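Local coordinates for ECF RNA polymerase sigma factor SigK (Mycobacterium tuberculosis, PDB 4NQW), which probably promotes the attachment of RNA polymerase to specific initiation sites, as an extracytoplasmic function sigma factor regulated by an anti-sigma factor, at residues A[161-164]-A[165-169]; A[48-51]-A[52-55]. All coordinates share one frame; numbering follows the deposited sequence.

Interaction 1. Residues A[161-164]-A[165-169]; sequences CIEL and AYYGG
Ile162 and Tyr166 meet along one flank of the helix, and the peptide groups between them illustrate how a helix can widen near its end. The first turn is regular: Ala165 N donates to Cys161 O at 3.0 Å, with an N-H...O angle of 160°. One residue on, the carbonyl of Ile162 serves two donors, Tyr166 N at 2.9 Å and, only weakly, Tyr167 N at 3.4 Å. The second of these spans five residues, and the same spacing returns where Gly168 N gives its hydrogen to Glu163 O at 2.8 Å. This is a pi-type turn: Glu163 O takes its donor five residues on, while Ile162 O adds a weak bond of that span to the alpha-helical one it keeps. Beyond it Gly169 has a positive phi of 78°, and its N makes a weak bond to Ala165 O. Leu164 is tied through its backbone to Leu170.

Beside these bonds, CG2 of Ile162, the branch opposite its own backbone N, rests 3.9 Å from Tyr166 CB. Glu163 bends at its second torsion (chi2 78°), which carries OE2 to 3.8 Å from Tyr167 CD2; that oxygen is satisfied by a salt bridge to Arg60, which also makes a cation-pi contact with the Tyr167 ring. Tyr166 CD2 stands 3.6 Å above one face of the Tyr167 ring, offset toward its rim.

Within the region 4 domain, Ile162 and Ala165 face helix 183-201, while Leu164 leans on helix 172-178. The two tyrosines reach across to Leu57 of helix 42-62, and Tyr166 also stacks on His102 of helix 93-111.

Interaction 2. Residues A[48-51]-A[52-55]; sequences DHTK and SRVY
The backbone from Thr50 to Val54 shows how a water molecule can be inserted into a helix, here the 42-62 helix of sigma region 2. The helix is kinked where the N atoms of Ser52 and Arg53 have no regular bond to the turn before. Water 1 bridges the gap, donating to His49 O at 3.0 Å and accepting from Arg53 N at 3.1 Å. Arg53 N also makes a weak, bent bond to Thr50 O. The alpha-helical pattern then resumes, with Val54 N bonded to Thr50 O at 3.1 Å and Tyr55 N to Lys51 O at 2.9 Å, both with N-H...O angles of 162°.

The Arg53 side chain folds back over the kink. A bend at its third torsion (chi3 -108°) brings the guanidinium back beside the preceding turn, where NH2 comes within 3.1 Å of His49 O. Thr50 OG1 is occupied by Phe46 O and by the hydroxyl of Tyr76, while Lys51 NZ forms a salt bridge with an acidic side chain of another protein chain. Val54 faces the core, packing on helices 65-82 and 93-111.

Two contacts frame the guanidinium of Arg53: water 1 lies over the centre of one face, 3.2 Å above its plane, and Thr50 CG2 meets the edge, 3.9 Å from NH1.

Interaction 2 comes first along the chain, in the region 2 domain, which recognises the -10 element and helps to melt it; interaction 1 follows in region 4, the domain with the predicted helix-turn-helix. Their centres lie 21 Å apart on opposite sides of the chain's centre, and their nearest atoms, about 8 Å apart, do not touch. Helix 42-62 is one link between them: it carries interaction 2, and its later part is met by side chains of interaction 1. Helix 93-111 is another, touching both contacts, so the two domains are joined. A chain of another protein reaches both, which would fit the family's control by an anti-sigma factor.

Interaction 1. Residues A[161-164]-A[165-169]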
loop_
_atom_site.group_PDB
_atom_site.type_symbol
_atom_site.label_atom_id
_atom_site.label_comp_id
_atom_site.label_asym_id
_atom_site.label_seq_id
_atom_site.Cartn_x
_atom_site.Cartn_y
_atom_site.Cartn_z
ATOM N N CYS A 161 -12.979 -3.529 8.518
ATOM C CA CYS A 161 -12.879 -2.916 7.188
ATOM C C CYS A 161 -11.468 -3.023 6.620
ATOM O O CYS A 161 -11.285 -3.420 5.468
ATOM C CB CYS A 161 -13.301 -1.442 7.222
ATOM S SG CYS A 161 -15.084 -1.183 7.102
ATOM N N ILE A 162 -10.478 -2.665 7.434
ATOM C CA ILE A 162 -9.078 -2.754 7.022
ATOM C C ILE A 162 -8.660 -4.214 6.845
ATOM O O ILE A 162 -7.933 -4.543 5.912
ATOM C CB ILE A 162 -8.143 -2.027 8.017
ATOM C CG1 ILE A 162 -8.466 -0.527 8.023
ATOM C CG2 ILE A 162 -6.677 -2.261 7.655
ATOM C CD1 ILE A 162 -7.567 0.322 8.898
ATOM N N GLU A 163 -9.132 -5.086 7.732
ATOM C CA GLU A 163 -8.808 -6.515 7.666
ATOM C C GLU A 163 -9.264 -7.144 6.346
ATOM O O GLU A 163 -8.499 -7.860 5.696
ATOM C CB GLU A 163 -9.443 -7.265 8.843
ATOM C CG GLU A 163 -8.835 -8.633 9.128
ATOM C CD GLU A 163 -7.515 -8.552 9.877
ATOM O OE1 GLU A 163 -7.470 -7.913 10.951
ATOM O OE2 GLU A 163 -6.521 -9.141 9.397
ATOM N N LEU A 164 -10.507 -6.870 5.953
ATOM C CA LEU A 164 -11.077 -7.456 4.736
ATOM C C LEU A 164 -10.562 -6.782 3.465
ATOM O O LEU A 164 -10.189 -7.461 2.510
ATOM C CB LEU A 164 -12.608 -7.399 4.773
ATOM C CG LEU A 164 -13.292 -8.276 5.827
ATOM C CD1 LEU A 164 -14.777 -7.965 5.877
ATOM C CD2 LEU A 164 -13.073 -9.757 5.553
ATOM N N ALA A 165 -10.540 -5.452 3.453
ATOM C CA ALA A 165 -10.144 -4.705 2.259
ATOM C C ALA A 165 -8.645 -4.768 2.015
ATOM O O ALA A 165 -8.203 -5.188 0.948
ATOM C CB ALA A 165 -10.591 -3.258 2.363
ATOM N N TYR A 166 -7.870 -4.350 3.011
ATOM C CA TYR A 166 -6.423 -4.255 2.867
ATOM C C TYR A 166 -5.770 -5.642 2.867
ATOM O O TYR A 166 -5.189 -6.046 1.868
ATOM C CB TYR A 166 -5.832 -3.354 3.957
ATOM C CG TYR A 166 -4.399 -2.947 3.713
ATOM C CD1 TYR A 166 -4.075 -1.994 2.746
ATOM C CD2 TYR A 166 -3.364 -3.502 4.458
ATOM C CE1 TYR A 166 -2.759 -1.618 2.525
ATOM C CE2 TYR A 166 -2.047 -3.136 4.243
ATOM C CZ TYR A 166 -1.749 -2.195 3.277
ATOM O OH TYR A 166 -0.439 -1.834 3.070
ATOM N N TYR A 167 -5.889 -6.385 3.964
ATOM C CA TYR A 167 -5.237 -7.698 4.055
ATOM C C TYR A 167 -5.946 -8.797 3.264
ATOM O O TYR A 167 -5.287 -9.609 2.615
ATOM C CB TYR A 167 -5.059 -8.119 5.514
ATOM C CG TYR A 167 -4.120 -7.211 6.273
ATOM C CD1 TYR A 167 -2.839 -6.950 5.792
ATOM C CD2 TYR A 167 -4.509 -6.609 7.471
ATOM C CE1 TYR A 167 -1.973 -6.118 6.477
ATOM C CE2 TYR A 167 -3.647 -5.772 8.165
ATOM C CZ TYR A 167 -2.381 -5.532 7.663
ATOM O OH TYR A 167 -1.519 -4.706 8.345
ATOM N N GLY A 168 -7.275 -8.817 3.310
ATOM C CA GLY A 168 -8.065 -9.816 2.588
ATOM C C GLY A 168 -8.181 -9.562 1.093
ATOM O O GLY A 168 -8.576 -10.454 0.340
ATOM N N GLY A 169 -7.855 -8.344 0.663
ATOM C CA GLY A 169 -7.863 -7.986 -0.754
ATOM C C GLY A 169 -9.237 -7.720 -1.353
ATOM O O GLY A 169 -9.367 -7.607 -2.573
#

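Interaction 2. Residues A[48-51]-A[52-55]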
loop_
_atom_site.group_PDB
_atom_site.type_symbol
_atom_site.label_atom_id
_atom_site.label_comp_id
_atom_site.label_asym_id
_atom_site.label_seq_id
_atom_site.Cartn_x
_atom_site.Cartn_y
_atom_site.Cartn_z
ATOM N N ASP A 48 17.735 -3.399 1.169
ATOM C CA ASP A 48 18.091 -3.855 2.523
ATOM C C ASP A 48 17.257 -3.207 3.631
ATOM O O ASP A 48 16.925 -3.861 4.621
ATOM C CB ASP A 48 19.582 -3.610 2.813
ATOM C CG ASP A 48 20.479 -4.733 2.308
ATOM O OD1 ASP A 48 19.987 -5.865 2.106
ATOM O OD2 ASP A 48 21.691 -4.483 2.122
ATOM N N HIS A 49 16.925 -1.931 3.462
ATOM C CA HIS A 49 16.213 -1.175 4.491
ATOM C C HIS A 49 14.694 -1.397 4.456
ATOM O O HIS A 49 14.013 -1.168 5.459
ATOM C CB HIS A 49 16.530 0.323 4.360
ATOM C CG HIS A 49 16.497 1.064 5.661
ATOM N ND1 HIS A 49 17.343 0.766 6.707
ATOM C CD2 HIS A 49 15.730 2.098 6.082
ATOM C CE1 HIS A 49 17.093 1.577 7.719
ATOM N NE2 HIS A 49 16.120 2.396 7.365
ATOM N N THR A 50 14.174 -1.848 3.313
ATOM C CA THR A 50 12.727 -2.013 3.119
ATOM C C THR A 50 12.236 -3.466 3.005
ATOM O O THR A 50 11.034 -3.719 3.109
ATOM C CB THR A 50 12.260 -1.264 1.854
ATOM O OG1 THR A 50 12.933 -1.786 0.700
ATOM C CG2 THR A 50 12.542 0.229 1.973
ATOM N N LYS A 51 13.154 -4.411 2.809
ATOM C CA LYS A 51 12.787 -5.787 2.436
ATOM C C LYS A 51 11.856 -6.509 3.416
ATOM O O LYS A 51 10.948 -7.223 2.989
ATOM C CB LYS A 51 14.037 -6.642 2.180
ATOM C CG LYS A 51 14.962 -6.831 3.376
ATOM C CD LYS A 51 16.233 -7.555 2.960
ATOM C CE LYS A 51 17.342 -7.413 3.989
ATOM N NZ LYS A 51 17.055 -8.176 5.231
ATOM N N SER A 52 12.079 -6.329 4.717
ATOM C CA SER A 52 11.264 -7.010 5.726
ATOM C C SER A 52 9.814 -6.507 5.737
ATOM O O SER A 52 8.884 -7.273 6.005
ATOM C CB SER A 52 11.885 -6.868 7.121
ATOM O OG SER A 52 11.855 -5.523 7.563
ATOM N N ARG A 53 9.627 -5.224 5.444
ATOM C CA ARG A 53 8.288 -4.642 5.383
ATOM C C ARG A 53 7.549 -5.032 4.099
ATOM O O ARG A 53 6.344 -5.288 4.135
ATOM C CB ARG A 53 8.350 -3.120 5.542
ATOM C CG ARG A 53 8.609 -2.678 6.977
ATOM C CD ARG A 53 8.460 -1.176 7.176
ATOM N NE ARG A 53 9.742 -0.498 7.369
ATOM C CZ ARG A 53 10.562 -0.107 6.393
ATOM N NH1 ARG A 53 10.261 -0.326 5.118
ATOM N NH2 ARG A 53 11.702 0.503 6.695
ATOM N N VAL A 54 8.258 -5.091 2.972
ATOM C CA VAL A 54 7.635 -5.520 1.715
ATOM C C VAL A 54 7.308 -7.013 1.757
ATOM O O VAL A 54 6.172 -7.415 1.494
ATOM C CB VAL A 54 8.523 -5.229 0.489
ATOM C CG1 VAL A 54 7.911 -5.840 -0.767
ATOM C CG2 VAL A 54 8.702 -3.729 0.311
ATOM N N TYR A 55 8.307 -7.826 2.088
ATOM C CA TYR A 55 8.133 -9.281 2.142
ATOM C C TYR A 55 7.060 -9.686 3.151
ATOM O O TYR A 55 6.251 -10.573 2.879
ATOM C CB TYR A 55 9.455 -9.964 2.491
ATOM C CG TYR A 55 9.377 -11.470 2.499
ATOM C CD1 TYR A 55 9.240 -12.184 1.312
ATOM C CD2 TYR A 55 9.453 -12.186 3.691
ATOM C CE1 TYR A 55 9.174 -13.567 1.312
ATOM C CE2 TYR A 55 9.388 -13.568 3.701
ATOM C CZ TYR A 55 9.250 -14.251 2.510
ATOM O OH TYR A 55 9.185 -15.621 2.515
HETATM O O HOH W 1 11.854 -3.106 6.103
#